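Local coordinates for protein peptide amidase (Stenotrophomonas maltophilia, PDB 1M22) that probably hydrolyses amide bonds as a peptide amidase of the amidase signature family, at residues A296-E299 and L300-G304; M476-A479 and Y480-R483. One frame throughout, in Å; residues are numbered along the deposited sequence.

Interaction 1 (A296-E299 and L300-G304)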
loop_
_atom_site.group_PDB
_atom_site.type_symbol
_atom_site.label_atom_id
_atom_site.label_comp_id
_atom_site.label_asym_id
_atom_site.label_seq_id
_atom_site.Cartn_x
_atom_site.Cartn_y
_atom_site.Cartn_z
ATOM N N ALA A 296 -15.414 -11.066 -14.189
ATOM C CA ALA A 296 -15.349 -10.891 -12.741
ATOM C C ALA A 296 -16.750 -10.846 -12.142
ATOM O O ALA A 296 -17.009 -11.461 -11.110
ATOM C CB ALA A 296 -14.598 -9.618 -12.400
ATOM N N ALA A 297 -17.650 -10.112 -12.786
ATOM C CA ALA A 297 -19.021 -10.012 -12.300
ATOM C C ALA A 297 -19.662 -11.395 -12.300
ATOM O O ALA A 297 -20.355 -11.770 -11.354
ATOM C CB ALA A 297 -19.821 -9.058 -13.175
ATOM N N THR A 298 -19.428 -12.157 -13.365
ATOM C CA THR A 298 -19.981 -13.500 -13.464
ATOM C C THR A 298 -19.443 -14.388 -12.344
ATOM O O THR A 298 -20.199 -15.145 -11.733
ATOM C CB THR A 298 -19.651 -14.135 -14.828
ATOM O OG1 THR A 298 -20.309 -13.393 -15.863
ATOM C CG2 THR A 298 -20.117 -15.586 -14.880
ATOM N N GLU A 299 -18.142 -14.300 -12.069
ATOM C CA GLU A 299 -17.551 -15.106 -11.005
ATOM C C GLU A 299 -18.174 -14.740 -9.656
ATOM O O GLU A 299 -18.457 -15.616 -8.845
ATOM C CB GLU A 299 -16.032 -14.904 -10.943
ATOM C CG GLU A 299 -15.247 -15.408 -12.160
ATOM C CD GLU A 299 -15.319 -16.920 -12.358
ATOM O OE1 GLU A 299 -15.467 -17.663 -11.367
ATOM O OE2 GLU A 299 -15.205 -17.369 -13.518
ATOM N N LEU A 300 -18.383 -13.448 -9.421
ATOM C CA LEU A 300 -18.988 -12.997 -8.171
ATOM C C LEU A 300 -20.399 -13.570 -8.026
ATOM O O LEU A 300 -20.781 -14.037 -6.954
ATOM C CB LEU A 300 -19.037 -11.464 -8.126
ATOM C CG LEU A 300 -17.683 -10.747 -8.041
ATOM C CD1 LEU A 300 -17.880 -9.250 -8.210
ATOM C CD2 LEU A 300 -17.024 -11.050 -6.705
ATOM N N ARG A 301 -21.170 -13.533 -9.110
ATOM C CA ARG A 301 -22.531 -14.059 -9.090
ATOM C C ARG A 301 -22.552 -15.570 -8.870
ATOM O O ARG A 301 -23.345 -16.073 -8.075
ATOM C CB ARG A 301 -23.256 -13.717 -10.394
ATOM C CG ARG A 301 -23.587 -12.244 -10.536
ATOM C CD ARG A 301 -24.345 -11.958 -11.823
ATOM N NE ARG A 301 -24.741 -10.555 -11.912
ATOM C CZ ARG A 301 -24.307 -9.709 -12.841
ATOM N NH1 ARG A 301 -23.457 -10.120 -13.771
ATOM N NH2 ARG A 301 -24.719 -8.447 -12.834
ATOM N N ARG A 302 -21.685 -16.289 -9.577
ATOM C CA ARG A 302 -21.621 -17.740 -9.441
ATOM C C ARG A 302 -21.203 -18.145 -8.033
ATOM O O ARG A 302 -21.510 -19.249 -7.577
ATOM C CB ARG A 302 -20.644 -18.326 -10.466
ATOM C CG ARG A 302 -21.105 -18.187 -11.913
ATOM C CD ARG A 302 -22.365 -18.999 -12.177
ATOM N NE ARG A 302 -22.828 -18.867 -13.556
ATOM C CZ ARG A 302 -23.280 -17.737 -14.092
ATOM N NH1 ARG A 302 -23.332 -16.629 -13.364
ATOM N NH2 ARG A 302 -23.678 -17.712 -15.356
ATOM N N ALA A 303 -20.505 -17.249 -7.342
ATOM C CA ALA A 303 -20.054 -17.505 -5.980
ATOM C C ALA A 303 -21.183 -17.259 -4.982
ATOM O O ALA A 303 -21.026 -17.507 -3.786
ATOM C CB ALA A 303 -18.855 -16.622 -5.647
ATOM N N GLY A 304 -22.312 -16.757 -5.477
ATOM C CA GLY A 304 -23.457 -16.520 -4.613
ATOM C C GLY A 304 -23.827 -15.082 -4.314
ATOM O O GLY A 304 -24.761 -14.830 -3.557
HETATM O O HOH W 1 -22.996 -12.643 -14.970
#

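Interaction 2 (M476-A479 and Y480-R483)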
loop_
_atom_site.group_PDB
_atom_site.type_symbol
_atom_site.label_atom_id
_atom_site.label_comp_id
_atom_site.label_asym_id
_atom_site.label_seq_id
_atom_site.Cartn_x
_atom_site.Cartn_y
_atom_site.Cartn_z
ATOM N N MET A 476 -15.037 -11.479 1.119
ATOM C CA MET A 476 -15.465 -11.362 -0.266
ATOM C C MET A 476 -14.313 -11.450 -1.257
ATOM O O MET A 476 -14.403 -12.154 -2.268
ATOM C CB MET A 476 -16.244 -10.057 -0.445
ATOM C CG MET A 476 -17.551 -10.053 0.346
ATOM S SD MET A 476 -18.526 -8.543 0.217
ATOM C CE MET A 476 -19.143 -8.690 -1.358
ATOM N N ALA A 477 -13.228 -10.743 -0.963
ATOM C CA ALA A 477 -12.056 -10.746 -1.828
ATOM C C ALA A 477 -11.430 -12.138 -1.892
ATOM O O ALA A 477 -11.014 -12.593 -2.954
ATOM C CB ALA A 477 -11.038 -9.728 -1.324
ATOM N N TYR A 478 -11.363 -12.814 -0.751
ATOM C CA TYR A 478 -10.796 -14.155 -0.707
ATOM C C TYR A 478 -11.649 -15.123 -1.528
ATOM O O TYR A 478 -11.126 -15.918 -2.307
ATOM C CB TYR A 478 -10.715 -14.647 0.738
ATOM C CG TYR A 478 -10.128 -16.030 0.881
ATOM C CD1 TYR A 478 -8.759 -16.249 0.725
ATOM C CD2 TYR A 478 -10.942 -17.126 1.170
ATOM C CE1 TYR A 478 -8.214 -17.525 0.855
ATOM C CE2 TYR A 478 -10.406 -18.407 1.301
ATOM C CZ TYR A 478 -9.043 -18.597 1.143
ATOM O OH TYR A 478 -8.499 -19.856 1.275
ATOM N N ALA A 479 -12.964 -15.054 -1.350
ATOM C CA ALA A 479 -13.871 -15.933 -2.086
ATOM C C ALA A 479 -13.716 -15.728 -3.591
ATOM O O ALA A 479 -13.745 -16.684 -4.365
ATOM C CB ALA A 479 -15.309 -15.671 -1.661
ATOM N N TYR A 480 -13.558 -14.476 -4.007
ATOM C CA TYR A 480 -13.378 -14.175 -5.422
ATOM C C TYR A 480 -12.040 -14.728 -5.912
ATOM O O TYR A 480 -11.960 -15.379 -6.955
ATOM C CB TYR A 480 -13.405 -12.661 -5.662
ATOM C CG TYR A 480 -12.903 -12.284 -7.037
ATOM C CD1 TYR A 480 -13.682 -12.500 -8.173
ATOM C CD2 TYR A 480 -11.607 -11.799 -7.211
ATOM C CE1 TYR A 480 -13.178 -12.252 -9.450
ATOM C CE2 TYR A 480 -11.095 -11.550 -8.480
ATOM C CZ TYR A 480 -11.882 -11.780 -9.591
ATOM O OH TYR A 480 -11.354 -11.568 -10.845
ATOM N N GLU A 481 -10.991 -14.463 -5.144
ATOM C CA GLU A 481 -9.651 -14.907 -5.484
ATOM C C GLU A 481 -9.539 -16.422 -5.613
ATOM O O GLU A 481 -8.906 -16.934 -6.540
ATOM C CB GLU A 481 -8.674 -14.420 -4.418
ATOM C CG GLU A 481 -7.242 -14.856 -4.638
ATOM C CD GLU A 481 -6.427 -14.778 -3.364
ATOM O OE1 GLU A 481 -6.821 -15.428 -2.373
ATOM O OE2 GLU A 481 -5.401 -14.071 -3.351
ATOM N N GLN A 482 -10.153 -17.141 -4.683
ATOM C CA GLN A 482 -10.063 -18.592 -4.698
ATOM C C GLN A 482 -10.710 -19.286 -5.884
ATOM O O GLN A 482 -10.325 -20.403 -6.226
ATOM C CB GLN A 482 -10.597 -19.156 -3.383
ATOM C CG GLN A 482 -9.702 -18.826 -2.196
ATOM C CD GLN A 482 -8.259 -19.248 -2.422
ATOM O OE1 GLN A 482 -7.367 -18.412 -2.586
ATOM N NE2 GLN A 482 -8.027 -20.553 -2.440
ATOM N N ARG A 483 -11.686 -18.651 -6.523
ATOM C CA ARG A 483 -12.291 -19.293 -7.680
ATOM C C ARG A 483 -11.727 -18.768 -8.996
ATOM O O ARG A 483 -12.055 -19.279 -10.063
ATOM C CB ARG A 483 -13.821 -19.168 -7.655
ATOM C CG ARG A 483 -14.402 -17.772 -7.668
ATOM C CD ARG A 483 -15.928 -17.880 -7.737
ATOM N NE ARG A 483 -16.357 -18.472 -9.004
ATOM C CZ ARG A 483 -17.300 -19.403 -9.138
ATOM N NH1 ARG A 483 -17.941 -19.879 -8.077
ATOM N NH2 ARG A 483 -17.604 -19.858 -10.346
#

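Interaction 1 (A296-E299 and L300-G304)
Arg302 N donates to Thr298 O at 2.9 Å, and Leu300 N to Ala296 O at the same length; with Arg301 N on Ala297 O they continue the i to i+4 pattern of the helix, whereas the next bond, from Ala303 N to Glu299 O, is weak and bent to 133°. A water joins two side chains on the outer face, accepting from Arg301 NH1 at 2.8 Å and hydrogen-bonded to Thr298 OG1. The threonine hydroxyl reaches this water because it stands beside its own backbone N (chi1 -65°), where it also bonds to Glu294 O one turn earlier. Arg301 stays extended from CG to NE, and its NH2 binds the carbonyl of Val307. That bond ties the last turn of helix 289-302 to strand 306-310, the strand that follows it in a beta-alpha-beta unit begun by strand 275-279. Gly304 ends the turn in a Schellman motif: its phi is positive, and Gly304 N bonds back to Arg301 O. The methyl CG2 of Thr298 lies over one face of the Arg302 guanidinium, 3.7 Å from NH1, and the arginine folds back over it by bending at chi2 (-65°). Ala297 CB meets Arg301 NH1 at 3.8 Å, and on the buried side Leu300 CG rests 3.2 Å from Ala296 O.

Interaction 2 (M476-A479 and Y480-R483)
Tyr478 lays one face of its ring against the aliphatic part of Gln482, one helical turn further on. The Gln482 CG methylene sits 3.5 Å from the centroid of the Tyr478 ring, over the face and shifted somewhat toward the phenol end, so that Tyr478 CZ is its nearest ring atom at 3.4 Å. This is a CH-pi contact. Both torsions bring it about: the tyrosine ring is anti to the backbone N (chi1 -180°), swung toward the following turn, while Gln482 bends at chi2, which sets its amide beyond the CE1-CZ rim of the ring, nearly parallel to it (planes 8° apart). On the same side of the ring plane, but out by CD1, Glu481 OE1 approaches obliquely, 3.7 Å from Tyr478 CD1. The other carboxylate oxygen, OE2, accepts a hydrogen bond from the backbone N of Val231, at the start of helix 231-241. Beneath the side chains, Gln482 N donates to Tyr478 O at 2.8 Å, and Glu481 N to Ala477 O at 2.9 Å. Helix 470-484 turns another face to the central sheet: Ala477 and Tyr480 pack on strand 446-454, and Tyr480 also reaches Leu461 and Phe463 of strand 457-464. At the C-terminal side, Arg483 CG lies 3.5 Å from Ala479 O, and its guanidinium pairs with Glu299. The tyrosine–glutamine overlap therefore rests mainly on dispersion and weakly polarised C-H groups, while the Val231 N-H would be expected to offset part of the charge of the buried Glu481 carboxylate.

In the fold
Interactions 1 and 2 each lie within one helix, and the two helices are neighbours, their contact centres 10 Å apart. Where they meet, a salt bridge runs from Glu299 OE1 to Arg483 NE at 2.7 Å, and Leu300 packs against Tyr480. Interaction 1 is the more peripheral, its centre about 26 Å from the centre of the chain, against about 20 Å for interaction 2, and sits beside strand 306-310 at one edge of the eleven-stranded sheet; its side-chain chemistry is largely that of a surface, with arginines and a bridging water. Interaction 2 is more buried, against interior strands, and relies on an aromatic face and a carboxylate bound by a backbone amide. Both lie away from the catalytic residues.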